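Uncharacterized protein AsbF (Bacillus anthracis, PDB 3DX5) catalyses the manganese-dependent dehydration of 3-dehydroshikimate to 3,4-dihydroxybenzoate, a building block of the siderophore petrobactin. Local coordinates at residues Asp69-Ser74 and Glu84-Leu89; Thr98-Thr103 and Tyr138-Thr143; Asp172-Trp177 and Lys200-Ala205; Pro228-Ile233 and Lys268-Arg273. All blocks are in the same frame, centred on the assembly; numbering follows the deposited sequence. Where two conformers were deposited one is given.

Contact 1: Asp69-Ser74 and Glu84-Leu89. With DHB (3,4-dihydroxybenzoic acid), chain D.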
# COMPACT_ATOMS: atom_id res chain seq x y z
N ASP A 69 -12.85 5.06 -1.42
CA ASP A 69 -12.47 4.07 -2.39
C ASP A 69 -12.16 4.73 -3.73
O ASP A 69 -11.79 5.91 -3.75
CB ASP A 69 -13.55 2.99 -2.48
CG ASP A 69 -12.97 1.60 -2.81
OD1 ASP A 69 -13.27 0.63 -2.06
OD2 ASP A 69 -12.20 1.47 -3.81
N TYR A 70 -12.30 3.99 -4.82
CA TYR A 70 -11.84 4.39 -6.15
C TYR A 70 -12.78 3.70 -7.10
O TYR A 70 -12.82 2.47 -7.14
CB TYR A 70 -10.37 3.89 -6.41
CG TYR A 70 -9.41 4.18 -5.25
CD1 TYR A 70 -8.66 5.37 -5.21
CD2 TYR A 70 -9.29 3.28 -4.16
CE1 TYR A 70 -7.81 5.66 -4.12
CE2 TYR A 70 -8.48 3.58 -3.07
CZ TYR A 70 -7.74 4.76 -3.06
OH TYR A 70 -6.90 5.04 -1.98
N LEU A 71 -13.59 4.44 -7.84
CA LEU A 71 -14.47 3.79 -8.80
C LEU A 71 -13.99 4.08 -10.21
O LEU A 71 -13.84 5.23 -10.58
CB LEU A 71 -15.91 4.23 -8.62
CG LEU A 71 -16.48 3.94 -7.22
CD1 LEU A 71 -17.82 4.69 -7.02
CD2 LEU A 71 -16.62 2.40 -7.04
N ASP A 72 -13.73 3.04 -10.98
CA ASP A 72 -13.23 3.23 -12.31
C ASP A 72 -14.39 3.49 -13.28
O ASP A 72 -15.15 2.59 -13.64
CB ASP A 72 -12.42 2.01 -12.75
CG ASP A 72 -11.74 2.23 -14.10
OD1 ASP A 72 -11.75 3.37 -14.63
OD2 ASP A 72 -11.21 1.25 -14.65
N ILE A 73 -14.52 4.74 -13.69
CA ILE A 73 -15.53 5.05 -14.69
C ILE A 73 -14.90 5.59 -16.01
O ILE A 73 -15.59 6.15 -16.84
CB ILE A 73 -16.81 5.82 -14.09
CG1 ILE A 73 -16.48 6.87 -13.07
CG2 ILE A 73 -17.58 4.92 -13.15
CD1 ILE A 73 -15.61 7.86 -13.58
N SER A 74 -13.60 5.39 -16.18
CA SER A 74 -12.91 5.67 -17.44
C SER A 74 -13.47 4.82 -18.59
O SER A 74 -14.16 3.82 -18.37
CB SER A 74 -11.41 5.42 -17.30
OG SER A 74 -11.12 4.02 -17.38
N GLU A 84 -20.86 -3.47 -10.06
CA GLU A 84 -20.83 -4.56 -9.07
C GLU A 84 -20.08 -4.14 -7.78
O GLU A 84 -20.49 -4.49 -6.66
CB GLU A 84 -20.20 -5.82 -9.66
CG GLU A 84 -21.06 -6.55 -10.69
CD GLU A 84 -20.38 -7.81 -11.23
OE1 GLU A 84 -20.09 -7.88 -12.44
OE2 GLU A 84 -20.11 -8.74 -10.43
N LYS A 85 -18.99 -3.40 -7.95
CA LYS A 85 -18.25 -2.80 -6.83
C LYS A 85 -19.12 -1.79 -6.06
O LYS A 85 -19.12 -1.79 -4.84
CB LYS A 85 -16.95 -2.15 -7.34
CG LYS A 85 -16.09 -1.54 -6.26
CD LYS A 85 -14.63 -1.36 -6.69
CE LYS A 85 -13.88 -0.72 -5.56
NZ LYS A 85 -12.55 -0.10 -5.93
N CYS A 86 -19.88 -0.96 -6.76
CA CYS A 86 -20.81 -0.05 -6.09
C CYS A 86 -21.82 -0.81 -5.24
O CYS A 86 -22.12 -0.39 -4.12
CB CYS A 86 -21.54 0.82 -7.09
SG CYS A 86 -20.48 2.03 -7.90
N GLU A 87 -22.34 -1.92 -5.76
CA GLU A 87 -23.28 -2.71 -5.02
C GLU A 87 -22.64 -3.31 -3.77
O GLU A 87 -23.31 -3.42 -2.75
CB GLU A 87 -23.91 -3.79 -5.90
CG GLU A 87 -24.77 -3.21 -7.05
CD GLU A 87 -25.11 -4.23 -8.14
OE1 GLU A 87 -24.72 -5.41 -8.03
OE2 GLU A 87 -25.79 -3.86 -9.13
N GLN A 88 -21.37 -3.71 -3.85
CA GLN A 88 -20.69 -4.24 -2.67
C GLN A 88 -20.40 -3.11 -1.63
O GLN A 88 -20.57 -3.29 -0.43
CB GLN A 88 -19.42 -5.03 -3.06
CG GLN A 88 -18.56 -5.54 -1.86
CD GLN A 88 -19.31 -6.46 -0.89
OE1 GLN A 88 -20.44 -6.93 -1.17
NE2 GLN A 88 -18.69 -6.74 0.25
N LEU A 89 -19.97 -1.95 -2.11
CA LEU A 89 -19.78 -0.79 -1.25
C LEU A 89 -21.05 -0.37 -0.49
O LEU A 89 -20.95 0.02 0.67
CB LEU A 89 -19.19 0.40 -2.02
CG LEU A 89 -17.71 0.32 -2.41
CD1 LEU A 89 -17.39 1.34 -3.48
CD2 LEU A 89 -16.83 0.54 -1.19
C1 DHB D . -5.24 9.61 -1.75
C2 DHB D . -5.77 10.79 -1.26
C3 DHB D . -5.04 11.98 -1.33
O3 DHB D . -5.50 13.19 -0.87
C4 DHB D . -3.72 11.95 -1.97
O4 DHB D . -3.05 13.12 -2.03
C5 DHB D . -3.21 10.76 -2.48
C6 DHB D . -3.98 9.59 -2.36
C DHB D . -6.05 8.33 -1.63
O1 DHB D . -5.68 7.24 -2.08
O2 DHB D . -7.22 8.36 -0.99
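Lys-85 and Asp-69 approach from the two sides of the contact, the lysine leaving its helix with CG anti to the backbone N (chi1 -178°) and the rest of the chain extended. Its tip lands between two acceptors. NZ forms a salt bridge with Asp-69 OD2 at 2.7 Å, coming from above the carboxylate plane (43° out of it), and it also donates to the Tyr-70 carbonyl O, 2.9 Å away and in the carbonyl plane. OD2 is gripped a second time, through its anti lone pair, by Tyr-70 N at 2.7 Å. Two donors on one oxygen, one of them the charged ammonium, should fix the carboxylate's rotation. The other oxygen, OD1, rests against a methyl of Leu-89, CD2. This is a beta-alpha loop of a TIM barrel folding back on the helix it leads into: residues 69-74 leave strand 64-68 at the end of the barrel where the ligand binds, and 84-89 belong to helix 79-96. Next to the polar pair the packing turns apolar. Leu-71 and Leu-89 lie alongside one another, pointing contrary ways, CD2 of Leu-71 lying 3.8 Å from CD1 of Leu-89, while Leu-71 CD1 meets Cys-86 SG at 3.9 Å. The side chain of Tyr-70 leaves the backbone pointing away from the helix, and its OH donates to O1 of the bound dihydroxybenzoate at 2.5 Å, with O1 at the ring edge and in its plane; it is bonded as well to Trp-35 NE1. Ala-220 of the second subunit packs on both Tyr-70 and Lys-85.

Contact 2: Thr98-Thr103 and Tyr138-Thr143. With MN (manganese (II) ion), chain B; DHB (3,4-dihydroxybenzoic acid), chain D.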
# COMPACT_ATOMS: atom_id res chain seq x y z
N THR A 98 -22.62 4.07 7.43
CA THR A 98 -22.21 5.34 6.87
C THR A 98 -23.06 5.56 5.61
O THR A 98 -23.47 4.60 4.97
CB THR A 98 -20.65 5.41 6.59
OG1 THR A 98 -20.33 6.66 6.02
CG2 THR A 98 -20.17 4.34 5.61
N ASN A 99 -23.33 6.81 5.27
CA ASN A 99 -24.05 7.11 4.04
C ASN A 99 -23.16 7.80 2.99
O ASN A 99 -23.70 8.45 2.07
CB ASN A 99 -25.29 7.97 4.34
CG ASN A 99 -24.93 9.38 4.83
OD1 ASN A 99 -23.78 9.67 5.20
ND2 ASN A 99 -25.91 10.27 4.79
N LYS A 100 -21.83 7.69 3.10
CA LYS A 100 -20.95 8.37 2.14
C LYS A 100 -19.85 7.47 1.58
O LYS A 100 -19.25 6.66 2.33
CB LYS A 100 -20.26 9.59 2.80
CG LYS A 100 -21.21 10.59 3.43
CD LYS A 100 -20.46 11.73 4.14
CE LYS A 100 -21.44 12.65 4.89
NZ LYS A 100 -22.26 11.94 5.93
N ILE A 101 -19.60 7.61 0.27
CA ILE A 101 -18.54 6.93 -0.47
C ILE A 101 -17.68 7.97 -1.21
O ILE A 101 -18.19 8.75 -2.04
CB ILE A 101 -19.11 5.96 -1.56
CG1 ILE A 101 -20.01 4.89 -0.94
CG2 ILE A 101 -17.96 5.31 -2.36
CD1 ILE A 101 -19.39 4.07 0.24
N ARG A 102 -16.38 7.96 -0.95
CA ARG A 102 -15.47 8.88 -1.61
C ARG A 102 -14.94 8.23 -2.89
O ARG A 102 -14.52 7.07 -2.90
CB ARG A 102 -14.31 9.20 -0.64
CG ARG A 102 -13.25 10.25 -1.12
CD ARG A 102 -12.30 9.80 -2.29
NE ARG A 102 -11.59 8.52 -2.16
CZ ARG A 102 -10.42 8.38 -1.53
NH1 ARG A 102 -9.83 7.18 -1.49
NH2 ARG A 102 -9.85 9.45 -0.96
N THR A 103 -14.96 8.98 -3.98
CA THR A 103 -14.31 8.54 -5.21
C THR A 103 -13.63 9.71 -5.89
O THR A 103 -13.75 10.85 -5.43
CB THR A 103 -15.27 7.76 -6.16
OG1 THR A 103 -14.51 7.14 -7.20
CG2 THR A 103 -16.32 8.69 -6.83
N TYR A 138 -24.52 9.13 -0.46
CA TYR A 138 -23.94 10.21 -1.24
C TYR A 138 -22.61 9.80 -1.81
O TYR A 138 -21.80 9.13 -1.11
CB TYR A 138 -23.77 11.48 -0.40
CG TYR A 138 -25.10 12.01 0.10
CD1 TYR A 138 -25.89 12.84 -0.72
CD2 TYR A 138 -25.60 11.62 1.34
CE1 TYR A 138 -27.14 13.31 -0.29
CE2 TYR A 138 -26.86 12.09 1.79
CZ TYR A 138 -27.60 12.95 0.96
OH TYR A 138 -28.82 13.40 1.38
N VAL A 139 -22.37 10.24 -3.05
CA VAL A 139 -21.09 10.07 -3.71
C VAL A 139 -20.30 11.38 -3.56
O VAL A 139 -20.69 12.42 -4.09
CB VAL A 139 -21.29 9.75 -5.23
CG1 VAL A 139 -19.94 9.65 -5.96
CG2 VAL A 139 -22.08 8.48 -5.36
N LEU A 140 -19.17 11.32 -2.85
CA LEU A 140 -18.33 12.49 -2.68
C LEU A 140 -17.13 12.43 -3.60
O LEU A 140 -16.29 11.52 -3.47
CB LEU A 140 -17.84 12.60 -1.24
CG LEU A 140 -18.83 13.22 -0.24
CD1 LEU A 140 -20.08 12.29 -0.04
CD2 LEU A 140 -18.14 13.50 1.07
N LEU A 141 -17.01 13.41 -4.49
CA LEU A 141 -15.80 13.51 -5.30
C LEU A 141 -14.79 14.28 -4.50
O LEU A 141 -15.11 15.33 -3.91
CB LEU A 141 -16.08 14.24 -6.63
CG LEU A 141 -17.18 13.63 -7.51
CD1 LEU A 141 -17.39 14.52 -8.78
CD2 LEU A 141 -16.89 12.18 -7.89
N GLU A 142 -13.58 13.78 -4.48
CA GLU A 142 -12.49 14.46 -3.76
C GLU A 142 -11.80 15.47 -4.71
O GLU A 142 -11.58 15.16 -5.87
CB GLU A 142 -11.51 13.40 -3.22
CG GLU A 142 -10.40 14.01 -2.38
CD GLU A 142 -9.77 13.00 -1.48
OE1 GLU A 142 -10.47 12.10 -0.96
OE2 GLU A 142 -8.56 13.11 -1.28
N THR A 143 -11.52 16.68 -4.25
CA THR A 143 -10.78 17.65 -5.04
C THR A 143 -9.29 17.21 -5.09
O THR A 143 -8.62 17.12 -4.05
CB THR A 143 -10.91 19.06 -4.44
OG1 THR A 143 -10.57 18.99 -3.07
CG2 THR A 143 -12.40 19.61 -4.55
MN MN B . -7.26 13.53 0.29
C1 DHB D . -5.24 9.61 -1.75
C2 DHB D . -5.77 10.79 -1.26
C3 DHB D . -5.04 11.98 -1.33
O3 DHB D . -5.50 13.19 -0.87
C4 DHB D . -3.72 11.95 -1.97
O4 DHB D . -3.05 13.12 -2.03
C5 DHB D . -3.21 10.76 -2.48
C6 DHB D . -3.98 9.59 -2.36
C DHB D . -6.05 8.33 -1.63
O1 DHB D . -5.68 7.24 -2.08
O2 DHB D . -7.22 8.36 -0.99
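Arg-102 and Glu-142 join side chains at the ligand end of two neighbouring strands. NH2 of Arg-102 forms a salt bridge with Glu-142 OE1 at 2.7 Å; the oxygen lies in the guanidinium plane, whereas the nitrogen stands 38° out of the carboxylate plane. The same NH2 also donates to O2 of the bound dihydroxybenzoate at 2.8 Å, and NH1 adds a weak bond to that oxygen, 2.9 Å away. NE is taken up by the Asp-69 carbonyl. Glu-142 is spent on both sides too: OE2 binds manganese at 2.1 Å, and OE1 accepts a further, weak bond from Asn-170. One carboxylate thus couples the metal to the arginine that holds the ligand's acid group. The backbones form a parallel ladder within a TIM barrel, the two strands of a beta-alpha-beta unit whose connection is helix 115-134. Tyr-138 N donates to Asn-99 O at 2.7 Å; Tyr-138 O receives Ile-101 N, Ile-101 O receives Leu-140 N, Leu-140 O receives Thr-103 N, and Glu-142 N closes the ladder on Thr-103 O at 3.1 Å. The segment axes are 30° apart. On the face away from Arg-102, the Thr-103 CG2 methyl sits against Leu-141 CD2 at 3.7 Å; its OG1, anti to the backbone N (chi1 -169°), bonds to Leu-71 N. At the far end Asn-99 ND2 meets the edge of the Tyr-138 ring, amide and ring nearly perpendicular.

Contact 3: Asp172-Trp177 and Lys200-Ala205. With MN (manganese (II) ion), chain B; DHB (3,4-dihydroxybenzoic acid), chain D.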
# COMPACT_ATOMS: atom_id res chain seq x y z
N ASP A 172 -10.56 18.74 -0.13
CA ASP A 172 -9.19 18.48 0.35
C ASP A 172 -8.44 19.80 0.14
O ASP A 172 -8.05 20.15 -0.98
CB ASP A 172 -8.62 17.30 -0.46
CG ASP A 172 -7.23 16.85 0.02
OD1 ASP A 172 -6.38 17.69 0.38
OD2 ASP A 172 -7.00 15.63 0.00
N PHE A 173 -8.30 20.57 1.22
CA PHE A 173 -7.77 21.93 1.15
C PHE A 173 -6.35 22.05 0.60
O PHE A 173 -6.07 23.00 -0.14
CB PHE A 173 -7.85 22.60 2.53
CG PHE A 173 -9.25 22.98 2.91
CD1 PHE A 173 -9.86 24.10 2.33
CD2 PHE A 173 -9.97 22.20 3.81
CE1 PHE A 173 -11.16 24.47 2.69
CE2 PHE A 173 -11.26 22.56 4.18
CZ PHE A 173 -11.86 23.69 3.62
N LEU A 174 -5.47 21.14 0.97
CA LEU A 174 -4.14 21.10 0.37
C LEU A 174 -4.21 21.11 -1.17
O LEU A 174 -3.55 21.91 -1.84
CB LEU A 174 -3.36 19.85 0.86
CG LEU A 174 -1.87 19.70 0.43
CD1 LEU A 174 -1.78 19.24 -1.05
CD2 LEU A 174 -1.10 20.98 0.69
N HIS A 175 -5.00 20.20 -1.75
CA HIS A 175 -5.08 20.12 -3.19
C HIS A 175 -5.74 21.31 -3.82
O HIS A 175 -5.41 21.69 -4.93
CB HIS A 175 -5.72 18.81 -3.64
CG HIS A 175 -4.87 17.62 -3.29
ND1 HIS A 175 -3.54 17.54 -3.66
CD2 HIS A 175 -5.13 16.51 -2.57
CE1 HIS A 175 -3.03 16.41 -3.20
NE2 HIS A 175 -3.97 15.76 -2.54
N ILE A 176 -6.68 21.91 -3.10
CA ILE A 176 -7.33 23.11 -3.56
C ILE A 176 -6.30 24.24 -3.63
O ILE A 176 -6.19 24.93 -4.65
CB ILE A 176 -8.55 23.41 -2.61
CG1 ILE A 176 -9.81 22.84 -3.24
CG2 ILE A 176 -8.69 24.89 -2.31
CD1 ILE A 176 -10.15 23.44 -4.63
N TRP A 177 -5.51 24.39 -2.57
CA TRP A 177 -4.43 25.38 -2.52
C TRP A 177 -3.40 25.17 -3.66
O TRP A 177 -2.98 26.12 -4.33
CB TRP A 177 -3.76 25.30 -1.16
CG TRP A 177 -2.62 26.24 -1.05
CD1 TRP A 177 -2.68 27.56 -0.70
CD2 TRP A 177 -1.24 25.95 -1.29
NE1 TRP A 177 -1.42 28.11 -0.72
CE2 TRP A 177 -0.52 27.15 -1.07
CE3 TRP A 177 -0.54 24.79 -1.66
CZ2 TRP A 177 0.87 27.22 -1.21
CZ3 TRP A 177 0.84 24.87 -1.80
CH2 TRP A 177 1.52 26.07 -1.59
N LYS A 200 -4.54 18.22 5.31
CA LYS A 200 -3.13 17.84 5.40
C LYS A 200 -2.33 19.06 4.95
O LYS A 200 -2.90 20.00 4.39
CB LYS A 200 -2.80 16.55 4.58
CG LYS A 200 -3.13 16.62 3.04
CD LYS A 200 -2.66 15.32 2.35
CE LYS A 200 -2.90 15.35 0.82
NZ LYS A 200 -4.36 15.41 0.47
N ASN A 201 -1.02 19.06 5.18
CA ASN A 201 -0.23 20.25 4.86
C ASN A 201 1.13 19.85 4.31
O ASN A 201 1.53 18.68 4.43
CB ASN A 201 -0.05 21.16 6.10
CG ASN A 201 -0.01 22.64 5.73
OD1 ASN A 201 0.22 23.00 4.56
ND2 ASN A 201 -0.24 23.52 6.72
N ILE A 202 1.86 20.80 3.75
CA ILE A 202 3.16 20.49 3.17
C ILE A 202 4.07 21.64 3.57
O ILE A 202 3.58 22.78 3.75
CB ILE A 202 3.05 20.33 1.63
CG1 ILE A 202 4.29 19.69 1.05
CG2 ILE A 202 2.80 21.69 0.91
CD1 ILE A 202 4.34 18.18 1.26
N SER A 203 5.38 21.41 3.71
CA SER A 203 6.25 22.54 4.14
C SER A 203 6.46 23.57 3.04
O SER A 203 6.69 24.74 3.32
CB SER A 203 7.62 22.05 4.65
OG SER A 203 8.29 21.36 3.60
N SER A 204 6.33 23.17 1.78
CA SER A 204 6.63 24.06 0.65
C SER A 204 6.02 23.44 -0.59
O SER A 204 5.96 22.20 -0.69
CB SER A 204 8.16 24.20 0.50
OG SER A 204 8.57 24.46 -0.83
N ALA A 205 5.63 24.29 -1.55
CA ALA A 205 5.17 23.83 -2.89
C ALA A 205 6.19 22.93 -3.60
O ALA A 205 5.79 22.08 -4.39
CB ALA A 205 4.78 25.04 -3.81
MN MN B . -7.26 13.53 0.29
C1 DHB D . -5.24 9.61 -1.75
C2 DHB D . -5.77 10.79 -1.26
C3 DHB D . -5.04 11.98 -1.33
O3 DHB D . -5.50 13.19 -0.87
C4 DHB D . -3.72 11.95 -1.97
O4 DHB D . -3.05 13.12 -2.03
C5 DHB D . -3.21 10.76 -2.48
C6 DHB D . -3.98 9.59 -2.36
C DHB D . -6.05 8.33 -1.63
O1 DHB D . -5.68 7.24 -2.08
O2 DHB D . -7.22 8.36 -0.99
O HOH W 1 -5.96 18.84 2.74
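The imidazole of His-175 has the catechol end of the bound dihydroxybenzoate at its edge, near its plane, while the Lys-200 ammonium approaches obliquely. NE2 shares a hydrogen bond with DHB O4 at 2.8 Å and makes a weak one to DHB O3; ND1 is held by Glu-178. The other ring, the indole of Trp-177, meets Ala-205 CB obliquely through CH2, 4.1 Å away. Lys-200 runs out almost straight and bends at its last torsion (chi4 -64°), bringing NZ to DHB O3 at 2.8 Å. NZ also forms a salt bridge with Asp-172 OD1, a weak bond at 3.0 Å, and has Glu-253 as a further partner. Asp-172, at the N-cap position of helix 173-178, binds manganese through OD2 at 2.1 Å. A water links OD1 at 2.7 Å to the backbone N atoms of Leu-174 and Lys-200, so one ordered water ties the carboxylate to both segments. Leu-174 packs its CD2 on Ile-202 CG2 at 4.0 Å, joining the start of the helix to the end of strand 194-202, where its bonding is weak. With O3 bound by manganese and by the Lys-200 ammonium, and only weakly by His-175, the contact would probably stabilise negative charge on that oxygen.

Contact 4: Pro228-Ile233 and Lys268-Arg273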
# COMPACT_ATOMS: atom_id res chain seq x y z
N PRO A 228 2.83 18.60 10.14
CA PRO A 228 1.55 18.85 10.86
C PRO A 228 0.84 20.10 10.33
O PRO A 228 1.48 20.99 9.73
CB PRO A 228 2.00 19.06 12.32
CG PRO A 228 3.23 18.13 12.45
CD PRO A 228 3.94 18.31 11.08
N LEU A 229 -0.47 20.18 10.57
CA LEU A 229 -1.30 21.25 10.02
C LEU A 229 -0.80 22.67 10.26
O LEU A 229 -0.89 23.52 9.36
CB LEU A 229 -2.75 21.15 10.54
CG LEU A 229 -3.51 19.86 10.19
CD1 LEU A 229 -4.95 20.03 10.65
CD2 LEU A 229 -3.45 19.58 8.67
N PHE A 230 -0.34 22.95 11.48
CA PHE A 230 0.06 24.33 11.82
C PHE A 230 1.53 24.62 11.49
O PHE A 230 2.00 25.69 11.77
CB PHE A 230 -0.37 24.72 13.25
CG PHE A 230 -1.85 24.62 13.45
CD1 PHE A 230 -2.71 25.53 12.80
CD2 PHE A 230 -2.41 23.56 14.16
CE1 PHE A 230 -4.09 25.43 12.91
CE2 PHE A 230 -3.81 23.43 14.29
CZ PHE A 230 -4.66 24.38 13.67
N GLU A 231 2.20 23.65 10.88
CA GLU A 231 3.63 23.75 10.59
C GLU A 231 3.89 23.82 9.08
O GLU A 231 5.03 23.83 8.66
CB GLU A 231 4.37 22.57 11.21
CG GLU A 231 4.26 22.52 12.73
CD GLU A 231 5.03 21.37 13.36
OE1 GLU A 231 5.91 20.77 12.72
OE2 GLU A 231 4.75 21.05 14.54
N GLY A 232 2.84 23.88 8.27
CA GLY A 232 3.00 23.98 6.82
C GLY A 232 2.56 25.29 6.18
O GLY A 232 2.20 26.22 6.88
N ILE A 233 2.57 25.33 4.85
CA ILE A 233 2.34 26.57 4.10
C ILE A 233 0.84 26.93 3.99
O ILE A 233 0.49 28.09 3.97
CB ILE A 233 3.10 26.56 2.71
CG1 ILE A 233 3.05 27.92 1.99
CG2 ILE A 233 2.61 25.45 1.79
CD1 ILE A 233 3.79 29.12 2.76
N LYS A 268 -4.03 17.22 20.27
CA LYS A 268 -3.80 18.07 21.43
C LYS A 268 -3.76 19.52 20.99
O LYS A 268 -4.32 20.41 21.69
CB LYS A 268 -2.46 17.73 22.12
CG LYS A 268 -2.32 16.25 22.60
CD LYS A 268 -1.04 16.06 23.41
CE LYS A 268 -0.82 14.59 23.80
NZ LYS A 268 0.47 14.46 24.58
N VAL A 269 -3.08 19.81 19.87
CA VAL A 269 -3.05 21.21 19.42
C VAL A 269 -4.41 21.67 18.90
O VAL A 269 -4.85 22.76 19.24
CB VAL A 269 -1.83 21.59 18.50
CG1 VAL A 269 -1.68 20.64 17.41
CG2 VAL A 269 -1.98 23.02 17.94
N LEU A 270 -5.10 20.82 18.13
CA LEU A 270 -6.42 21.21 17.57
C LEU A 270 -7.44 21.59 18.64
O LEU A 270 -8.14 22.57 18.47
CB LEU A 270 -7.00 20.13 16.65
CG LEU A 270 -6.26 20.02 15.30
CD1 LEU A 270 -6.62 18.71 14.64
CD2 LEU A 270 -6.61 21.20 14.40
N THR A 271 -7.50 20.82 19.73
CA THR A 271 -8.40 21.10 20.84
C THR A 271 -8.09 22.37 21.61
O THR A 271 -8.97 22.94 22.25
CB THR A 271 -8.31 19.94 21.84
OG1 THR A 271 -8.70 18.75 21.16
CG2 THR A 271 -9.26 20.18 23.07
N ASN A 272 -6.84 22.84 21.55
CA ASN A 272 -6.37 23.93 22.40
C ASN A 272 -5.92 25.19 21.71
O ASN A 272 -5.61 26.16 22.39
CB ASN A 272 -5.27 23.42 23.34
CG ASN A 272 -5.80 22.45 24.34
OD1 ASN A 272 -6.69 22.79 25.11
ND2 ASN A 272 -5.32 21.20 24.31
N ARG A 273 -5.88 25.20 20.39
CA ARG A 273 -5.40 26.38 19.65
C ARG A 273 -6.38 27.57 19.70
O ARG A 273 -7.58 27.36 19.88
CB ARG A 273 -5.09 26.01 18.19
CG ARG A 273 -3.87 26.77 17.68
CD ARG A 273 -3.78 26.52 16.24
NE ARG A 273 -3.02 27.49 15.45
CZ ARG A 273 -1.70 27.65 15.46
NH1 ARG A 273 -0.93 26.96 16.30
NH2 ARG A 273 -1.16 28.53 14.63
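Phe-230 is the bump of this contact, its ring pushed into a hollow made by Val-269, Leu-270 and Arg-273 at the end of a helix. Arg-273, extended from CG to NE, lies along one ring face, running back counter to the direction of the phenylalanine. Its CD sits 3.4 Å from the centroid of the Phe-230 ring, only 10° off the ring normal, a CH-pi contact over the face. Further out the guanidinium stacks flat, its plane 13° from that of the ring and the two centres 4.0 Å apart; because CZ is well off the normal, the cation-pi contact is off-centre, toward the CD1 side, where Phe-230 CD1 and Arg-273 NE approach to 3.3 Å. Leu-270 abuts the ring edge, CD2 reaching Phe-230 CE2 at 3.6 Å near the ring plane, and the same methyl touches Leu-229 CD1 at 4.3 Å. Val-269 adds another wall: with CG2 anti to the backbone N, that methyl meets the ring obliquely, 3.8 Å from Phe-230 CD2. Arg-273 NE also forms a salt bridge with Asp-237, which should hold the guanidinium over the ring. Around this surface contact, Tyr-236 and Ile-240 of helix 236-243 touch Phe-230, and Leu-229 and Leu-270 both pack on Leu-252 of strand 249-252, so the loop after strand 226-227 touches helix 236-243, the last helix, 259-272, and the barrel wall.

In the fold
From the N terminus the four contacts follow in series, each closing before the next opens; none nest or cross. Contact 1 turns a loop back onto helix 79-96, with nine residues between its segments, five of them helical. Contact 2 joins strands 100-103 and 138-142 across 34 residues, contact 3 helix 173-178 to strand 194-202 across 22, and contact 4 the loop after strand 226-227 to helix 259-272 across 34. Consecutive contacts touch: Asp-69 N with Arg-102 O, Thr-143 OG1 with Asp-172 N, Asn-201 ND2 with Leu-229 O. Contacts 1 and 3, centres about 27 Å apart, reach the ligand from opposite sides of the chain's centre; contact 4 lies at the surface, about 20 Å from that centre.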